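PDB 3HIM: probable transcriptional regulator from Rhodococcus jostii, which probably binds cis-regulatory DNA as a TetR-family transcription factor. Local coordinates for residues 19-24 and 61-66; 67-72 and 130-135. All blocks are in the same frame, centred on the assembly; numbering follows the deposited sequence. Where two conformers were deposited one is given.

Contact 1 (19-24 and 61-66); sequences ARIRAA and ESLLYA
Where R22 and L63 face each other, with CA atoms 6.9 Å apart, helices 16-32 and 60-82 cross almost at a right angle; the axes of the two short segments approach to 10.1 Å at a crossing angle of -93°. In the TetR fold this pairs the first helix of the N-terminal DNA-binding domain with the long helix that leads from that domain into the C-terminal one, and the predicted helix-turn-helix, residues 38-57, lies in the chain between them. The interface is small, buried and apolar. L63 extends its forked end to the first helix, with CG anti to its backbone N (chi1 173°), and there CD1 meets two neighbouring side chains. One is I21, whose CG2 branch is 4.0 Å from L63 CD1 and also near CD2, the two side chains crossing at about a right angle. The other is R22, whose aliphatic stem brings CG to 3.9 Å from L63 CD1. One turn further along helix 60-82, A66 points its methyl at the same arginine. The R22 chain bends at chi3 (-62°), and beyond this bend its charged end leaves the apolar patch: NH2 forms a salt bridge with E70 and NH1 a hydrogen bond with the Y57 hydroxyl. The guanidinium folds back along its own helix, and CA of A19 sits 3.4 Å above one of its faces, toward the rim. Lower on the stem, R22 CD packs against A66 CB at 3.8 Å.

Contact 2 (67-72 and 130-135); sequences ISLEGH and ADIRRS
Apolar packing joins L69 and H72 to I132, which reaches them through two different branches. The delta methyls meet end to end, L69 CD1 lying 3.6 Å from I132 CD1, and the two side chains cross at about a right angle. I132 CG2 instead settles over the start of the H72 side chain, 3.7 Å from H72 CB, and also touches the backbone there, 3.5 Å from H72 O. This division follows from the first torsion of I132 (chi1 -59°), which sets CG2 anti to the backbone N and CG1 anti to the carbonyl carbon. L76, further along helix 60-82, touches I132 as well.

The two segments run nearly parallel, 13° apart, with axes 10.2 Å from each other at closest approach. They belong to helix 60-82, which leaves the DNA-binding domain of this TetR-family protein, and to helix 123-149 of the C-terminal domain, so the packing ties the connecting helix to the all-helical body.

The imidazole and the arginine make an edge-to-edge approach, with the arginine's stem alongside the ring. R133 CG comes within 3.4 Å of the atom modelled as H72 ND1, and the chain then bends at chi3. The bend brings NH1 to the ring edge, near the ring plane and 3.1 Å from H72 CE1; this is short for such a pair, and which way round the ring sits is doubtful. Ring and guanidinium planes are inclined by 59°, without stacking. R133 NH2 also lies close to NH1 of R174 of the second subunit, a pairing of like charges that places this side chain near the dimer partner.

Contacts 1 and 2 follow one another along helix 60-82, with centres about 14 Å apart. Contact 1 fixes the beginning of this helix against the first helix of the DNA-binding domain, whereas contact 2 lies nearer the middle of the chain, about 8 Å from its centre against 16 Å for contact 1. They are joined directly by the salt bridge between R22 NH2 and E70 OE2, 2.7 Å long, and by I67 CD1 packing 3.8 Å from R22 O. R22 thus spans both segments of helix 60-82. In TetR-family regulators such a connecting helix links the DNA-binding and C-terminal domains, consistent with a route for coupling between them here.

Contact 1 (19-24 and 61-66)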
ATOM      1  N   ALA B  19     -17.634 -15.184 -13.027  1.00 13.82           N
ATOM      2  CA  ALA B  19     -16.969 -15.156 -11.728  1.00 14.38           C
ATOM      3  C   ALA B  19     -15.731 -16.040 -11.742  1.00 14.76           C
ATOM      4  O   ALA B  19     -14.694 -15.671 -11.203  1.00 14.56           O
ATOM      5  CB  ALA B  19     -17.925 -15.579 -10.608  1.00 14.20           C
ATOM      6  N   ARG B  20     -15.850 -17.202 -12.384  1.00 15.44           N
ATOM      7  CA  ARG B  20     -14.743 -18.157 -12.503  1.00 15.42           C
ATOM      8  C   ARG B  20     -13.602 -17.573 -13.358  1.00 15.30           C
ATOM      9  O   ARG B  20     -12.417 -17.777 -13.063  1.00 15.65           O
ATOM     10  CB  ARG B  20     -15.262 -19.475 -13.118  1.00 15.26           C
ATOM     11  CG  ARG B  20     -14.239 -20.569 -13.369  1.00 15.13           C
ATOM     12  CD  ARG B  20     -14.944 -21.881 -13.731  1.00 17.06           C
ATOM     13  NE  ARG B  20     -14.027 -22.945 -14.154  1.00 17.21           N
ATOM     14  CZ  ARG B  20     -13.591 -23.125 -15.406  1.00 19.27           C
ATOM     15  NH1 ARG B  20     -13.967 -22.305 -16.390  1.00 18.82           N
ATOM     16  NH2 ARG B  20     -12.759 -24.129 -15.685  1.00 18.50           N
ATOM     17  N   ILE B  21     -13.959 -16.882 -14.429  1.00 15.21           N
ATOM     18  CA  ILE B  21     -12.940 -16.247 -15.291  1.00 15.55           C
ATOM     19  C   ILE B  21     -12.194 -15.156 -14.513  1.00 15.60           C
ATOM     20  O   ILE B  21     -10.966 -15.076 -14.586  1.00 16.16           O
ATOM     21  CB  ILE B  21     -13.554 -15.713 -16.613  1.00 15.88           C
ATOM     22  CG1 ILE B  21     -14.010 -16.898 -17.487  1.00 14.98           C
ATOM     23  CG2 ILE B  21     -12.548 -14.779 -17.390  1.00 14.54           C
ATOM     24  CD1 ILE B  21     -15.132 -16.553 -18.469  1.00 16.34           C
ATOM     25  N   ARG B  22     -12.940 -14.363 -13.741  1.00 15.47           N
ATOM     26  CA  ARG B  22     -12.353 -13.291 -12.932  1.00 15.88           C
ATOM     27  C   ARG B  22     -11.404 -13.846 -11.880  1.00 16.01           C
ATOM     28  O   ARG B  22     -10.284 -13.338 -11.742  1.00 15.94           O
ATOM     29  CB  ARG B  22     -13.428 -12.429 -12.263  1.00 15.83           C
ATOM     30  CG  ARG B  22     -14.333 -11.715 -13.225  1.00 14.99           C
ATOM     31  CD  ARG B  22     -15.040 -10.557 -12.557  1.00 14.77           C
ATOM     32  NE  ARG B  22     -15.919 -10.948 -11.460  1.00 17.73           N
ATOM     33  CZ  ARG B  22     -17.136 -11.482 -11.612  1.00 18.31           C
ATOM     34  NH1 ARG B  22     -17.622 -11.744 -12.824  1.00 18.53           N
ATOM     35  NH2 ARG B  22     -17.869 -11.768 -10.548  1.00 16.35           N
ATOM     36  N   ALA B  23     -11.836 -14.889 -11.156  1.00 15.67           N
ATOM     37  CA  ALA B  23     -10.951 -15.527 -10.174  1.00 15.68           C
ATOM     38  C   ALA B  23      -9.663 -16.011 -10.852  1.00 16.00           C
ATOM     39  O   ALA B  23      -8.556 -15.740 -10.365  1.00 15.66           O
ATOM     40  CB  ALA B  23     -11.654 -16.673  -9.445  1.00 15.04           C
ATOM     41  N   ALA B  24      -9.798 -16.693 -11.994  1.00 15.70           N
ATOM     42  CA  ALA B  24      -8.608 -17.199 -12.687  1.00 15.75           C
ATOM     43  C   ALA B  24      -7.740 -16.050 -13.186  1.00 15.54           C
ATOM     44  O   ALA B  24      -6.508 -16.125 -13.124  1.00 15.44           O
ATOM     45  CB  ALA B  24      -8.984 -18.122 -13.849  1.00 15.72           C
ATOM     46  N   GLU B  61      -9.217  -5.433 -20.947  1.00 17.73           N
ATOM     47  CA  GLU B  61      -9.494  -4.278 -20.103  1.00 16.98           C
ATOM     48  C   GLU B  61     -10.865  -4.385 -19.463  1.00 16.51           C
ATOM     49  O   GLU B  61     -11.055  -3.927 -18.335  1.00 16.06           O
ATOM     50  CB  GLU B  61      -9.366  -2.969 -20.895  1.00 16.81           C
ATOM     51  CG  GLU B  61      -9.504  -1.702 -20.027  1.00 16.69           C
ATOM     52  CD  GLU B  61     -10.954  -1.285 -19.796  1.00 16.55           C
ATOM     53  OE1 GLU B  61     -11.858  -1.791 -20.500  1.00 14.96           O
ATOM     54  OE2 GLU B  61     -11.205  -0.439 -18.907  1.00 18.74           O
ATOM     55  N   SER B  62     -11.804  -5.000 -20.192  1.00 16.36           N
ATOM     56  CA  SER B  62     -13.156  -5.199 -19.702  0.50 16.17           C
ATOM     57  C   SER B  62     -13.109  -6.120 -18.493  1.00 16.47           C
ATOM     58  O   SER B  62     -13.867  -5.939 -17.541  1.00 16.50           O
ATOM     59  CB  SER B  62     -14.062  -5.789 -20.792  0.50 16.18           C
ATOM     60  OG  SER B  62     -13.855  -7.185 -20.958  0.50 14.90           O
ATOM     61  N   LEU B  63     -12.201  -7.091 -18.539  1.00 16.43           N
ATOM     62  CA  LEU B  63     -12.068  -8.094 -17.497  1.00 16.98           C
ATOM     63  C   LEU B  63     -11.402  -7.492 -16.256  1.00 17.42           C
ATOM     64  O   LEU B  63     -11.799  -7.795 -15.112  1.00 17.08           O
ATOM     65  CB  LEU B  63     -11.273  -9.289 -18.028  1.00 16.66           C
ATOM     66  CG  LEU B  63     -10.870 -10.406 -17.048  1.00 18.57           C
ATOM     67  CD1 LEU B  63     -12.064 -10.960 -16.273  1.00 17.30           C
ATOM     68  CD2 LEU B  63     -10.159 -11.516 -17.811  1.00 16.99           C
ATOM     69  N   LEU B  64     -10.392  -6.644 -16.484  1.00 16.97           N
ATOM     70  CA  LEU B  64      -9.760  -5.914 -15.393  1.00 17.01           C
ATOM     71  C   LEU B  64     -10.776  -4.985 -14.699  1.00 17.00           C
ATOM     72  O   LEU B  64     -10.843  -4.929 -13.463  1.00 16.63           O
ATOM     73  CB  LEU B  64      -8.558  -5.106 -15.903  1.00 17.29           C
ATOM     74  CG  LEU B  64      -7.965  -4.130 -14.878  1.00 17.49           C
ATOM     75  CD1 LEU B  64      -7.218  -4.919 -13.798  1.00 16.74           C
ATOM     76  CD2 LEU B  64      -7.052  -3.113 -15.564  1.00 18.92           C
ATOM     77  N   TYR B  65     -11.560  -4.262 -15.507  1.00 17.33           N
ATOM     78  CA  TYR B  65     -12.599  -3.385 -14.996  1.00 16.82           C
ATOM     79  C   TYR B  65     -13.592  -4.171 -14.158  1.00 17.25           C
ATOM     80  O   TYR B  65     -13.927  -3.742 -13.049  1.00 17.18           O
ATOM     81  CB  TYR B  65     -13.309  -2.657 -16.131  1.00 17.45           C
ATOM     82  CG  TYR B  65     -14.548  -1.900 -15.673  1.00 17.51           C
ATOM     83  CD1 TYR B  65     -14.456  -0.881 -14.713  1.00 17.35           C
ATOM     84  CD2 TYR B  65     -15.815  -2.225 -16.181  1.00 19.29           C
ATOM     85  CE1 TYR B  65     -15.589  -0.192 -14.271  1.00 19.02           C
ATOM     86  CE2 TYR B  65     -16.961  -1.535 -15.757  1.00 19.92           C
ATOM     87  CZ  TYR B  65     -16.829  -0.521 -14.801  1.00 19.81           C
ATOM     88  OH  TYR B  65     -17.928   0.157 -14.370  1.00 21.56           O
ATOM     89  N   ALA B  66     -14.051  -5.324 -14.661  1.00 16.46           N
ATOM     90  CA  ALA B  66     -14.941  -6.163 -13.856  1.00 17.31           C
ATOM     91  C   ALA B  66     -14.301  -6.522 -12.508  1.00 16.79           C
ATOM     92  O   ALA B  66     -14.933  -6.392 -11.475  1.00 17.51           O
ATOM     93  CB  ALA B  66     -15.371  -7.432 -14.615  1.00 16.98           C
TER

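Contact 2 (67-72 and 130-135)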
ATOM      1  N   ILE B  67     -13.051  -6.955 -12.522  1.00 16.86           N
ATOM      2  CA  ILE B  67     -12.339  -7.311 -11.286  1.00 16.48           C
ATOM      3  C   ILE B  67     -12.273  -6.102 -10.337  1.00 16.80           C
ATOM      4  O   ILE B  67     -12.575  -6.205  -9.165  1.00 16.67           O
ATOM      5  CB  ILE B  67     -10.925  -7.890 -11.607  1.00 16.53           C
ATOM      6  CG1 ILE B  67     -11.052  -9.261 -12.283  1.00 15.76           C
ATOM      7  CG2 ILE B  67     -10.045  -8.005 -10.358  1.00 14.53           C
ATOM      8  CD1 ILE B  67      -9.787  -9.741 -12.972  1.00 13.45           C
ATOM      9  N   SER B  68     -11.927  -4.942 -10.877  1.00 17.04           N
ATOM     10  CA  SER B  68     -11.702  -3.758 -10.068  1.00 16.82           C
ATOM     11  C   SER B  68     -13.029  -3.211  -9.495  1.00 16.61           C
ATOM     12  O   SER B  68     -13.105  -2.793  -8.332  1.00 16.03           O
ATOM     13  CB  SER B  68     -10.967  -2.705 -10.901  1.00 16.61           C
ATOM     14  OG  SER B  68     -10.660  -1.576 -10.110  1.00 18.14           O
ATOM     15  N   LEU B  69     -14.068  -3.233 -10.310  1.00 16.28           N
ATOM     16  CA  LEU B  69     -15.406  -2.831  -9.884  1.00 16.94           C
ATOM     17  C   LEU B  69     -15.906  -3.727  -8.757  1.00 17.24           C
ATOM     18  O   LEU B  69     -16.366  -3.251  -7.708  1.00 16.67           O
ATOM     19  CB  LEU B  69     -16.360  -2.913 -11.079  1.00 16.46           C
ATOM     20  CG  LEU B  69     -17.828  -2.563 -10.885  1.00 17.03           C
ATOM     21  CD1 LEU B  69     -17.998  -1.061 -10.574  1.00 16.04           C
ATOM     22  CD2 LEU B  69     -18.598  -2.955 -12.157  1.00 16.42           C
ATOM     23  N   GLU B  70     -15.789  -5.034  -8.985  1.00 17.93           N
ATOM     24  CA  GLU B  70     -16.234  -6.034  -8.032  1.00 18.06           C
ATOM     25  C   GLU B  70     -15.567  -5.743  -6.701  1.00 17.86           C
ATOM     26  O   GLU B  70     -16.251  -5.586  -5.690  1.00 18.05           O
ATOM     27  CB  GLU B  70     -15.869  -7.429  -8.545  1.00 18.49           C
ATOM     28  CG  GLU B  70     -16.124  -8.606  -7.590  1.00 19.49           C
ATOM     29  CD  GLU B  70     -16.031  -9.965  -8.304  1.00 22.55           C
ATOM     30  OE1 GLU B  70     -15.011 -10.264  -8.982  1.00 24.81           O
ATOM     31  OE2 GLU B  70     -16.991 -10.742  -8.185  1.00 25.56           O
ATOM     32  N   GLY B  71     -14.235  -5.646  -6.724  1.00 17.61           N
ATOM     33  CA  GLY B  71     -13.416  -5.386  -5.527  1.00 16.27           C
ATOM     34  C   GLY B  71     -13.753  -4.078  -4.836  1.00 16.27           C
ATOM     35  O   GLY B  71     -13.972  -4.055  -3.629  1.00 16.39           O
ATOM     36  N   HIS B  72     -13.812  -2.989  -5.602  1.00 15.88           N
ATOM     37  CA  HIS B  72     -14.159  -1.677  -5.049  1.00 16.18           C
ATOM     38  C   HIS B  72     -15.560  -1.620  -4.438  1.00 16.91           C
ATOM     39  O   HIS B  72     -15.725  -1.112  -3.335  1.00 16.16           O
ATOM     40  CB  HIS B  72     -13.940  -0.566  -6.083  1.00 15.85           C
ATOM     41  CG  HIS B  72     -12.486  -0.280  -6.337  1.00 16.12           C
ATOM     42  ND1 HIS B  72     -11.774   0.650  -5.613  1.00 16.12           N
ATOM     43  CD2 HIS B  72     -11.607  -0.831  -7.204  1.00 15.06           C
ATOM     44  CE1 HIS B  72     -10.522   0.674  -6.036  1.00 17.03           C
ATOM     45  NE2 HIS B  72     -10.393  -0.218  -7.000  1.00 18.31           N
ATOM     46  N   ALA B 130     -12.853   5.569  -9.493  1.00 15.80           N
ATOM     47  CA  ALA B 130     -12.407   6.682  -8.642  1.00 16.49           C
ATOM     48  C   ALA B 130     -13.583   7.163  -7.804  1.00 16.84           C
ATOM     49  O   ALA B 130     -13.429   7.474  -6.621  1.00 16.71           O
ATOM     50  CB  ALA B 130     -11.819   7.835  -9.488  1.00 16.41           C
ATOM     51  N   ASP B 131     -14.767   7.186  -8.412  1.00 17.29           N
ATOM     52  CA  ASP B 131     -15.959   7.574  -7.684  1.00 18.11           C
ATOM     53  C   ASP B 131     -16.258   6.630  -6.522  1.00 18.18           C
ATOM     54  O   ASP B 131     -16.583   7.092  -5.435  1.00 18.66           O
ATOM     55  CB  ASP B 131     -17.163   7.678  -8.596  1.00 18.62           C
ATOM     56  CG  ASP B 131     -18.368   8.195  -7.871  1.00 19.78           C
ATOM     57  OD1 ASP B 131     -18.268   9.295  -7.292  1.00 24.33           O
ATOM     58  OD2 ASP B 131     -19.407   7.513  -7.856  1.00 21.49           O
ATOM     59  N   ILE B 132     -16.134   5.320  -6.743  1.00 17.75           N
ATOM     60  CA  ILE B 132     -16.298   4.337  -5.656  1.00 17.47           C
ATOM     61  C   ILE B 132     -15.238   4.511  -4.552  1.00 17.07           C
ATOM     62  O   ILE B 132     -15.553   4.388  -3.366  1.00 16.98           O
ATOM     63  CB  ILE B 132     -16.309   2.882  -6.169  1.00 17.27           C
ATOM     64  CG1 ILE B 132     -17.461   2.704  -7.166  1.00 18.35           C
ATOM     65  CG2 ILE B 132     -16.457   1.889  -4.993  1.00 16.13           C
ATOM     66  CD1 ILE B 132     -17.355   1.485  -8.043  1.00 16.41           C
ATOM     67  N   ARG B 133     -14.002   4.800  -4.946  1.00 16.50           N
ATOM     68  CA  ARG B 133     -12.947   5.090  -3.984  1.00 17.43           C
ATOM     69  C   ARG B 133     -13.264   6.322  -3.156  1.00 17.14           C
ATOM     70  O   ARG B 133     -13.064   6.306  -1.947  1.00 17.51           O
ATOM     71  CB  ARG B 133     -11.595   5.250  -4.670  1.00 17.39           C
ATOM     72  CG  ARG B 133     -11.027   3.941  -5.111  1.00 20.25           C
ATOM     73  CD  ARG B 133     -10.103   4.101  -6.309  1.00 27.43           C
ATOM     74  NE  ARG B 133      -8.760   4.515  -5.913  1.00 32.04           N
ATOM     75  CZ  ARG B 133      -7.789   3.681  -5.539  1.00 35.67           C
ATOM     76  NH1 ARG B 133      -7.995   2.366  -5.489  1.00 36.67           N
ATOM     77  NH2 ARG B 133      -6.603   4.169  -5.199  1.00 37.69           N
ATOM     78  N   ARG B 134     -13.762   7.384  -3.791  1.00 16.82           N
ATOM     79  CA  ARG B 134     -14.160   8.573  -3.036  1.00 16.52           C
ATOM     80  C   ARG B 134     -15.247   8.219  -2.002  1.00 16.30           C
ATOM     81  O   ARG B 134     -15.185   8.672  -0.845  1.00 15.96           O
ATOM     82  CB  ARG B 134     -14.623   9.701  -3.972  1.00 16.30           C
ATOM     83  N   SER B 135     -16.223   7.400  -2.398  1.00 15.99           N
ATOM     84  CA  SER B 135     -17.306   6.998  -1.482  1.00 15.78           C
ATOM     85  C   SER B 135     -16.805   6.194  -0.298  1.00 15.33           C
ATOM     86  O   SER B 135     -17.314   6.350   0.797  1.00 15.37           O
ATOM     87  CB  SER B 135     -18.383   6.195  -2.194  1.00 15.66           C
ATOM     88  OG  SER B 135     -19.040   7.013  -3.125  1.00 17.82           O
TER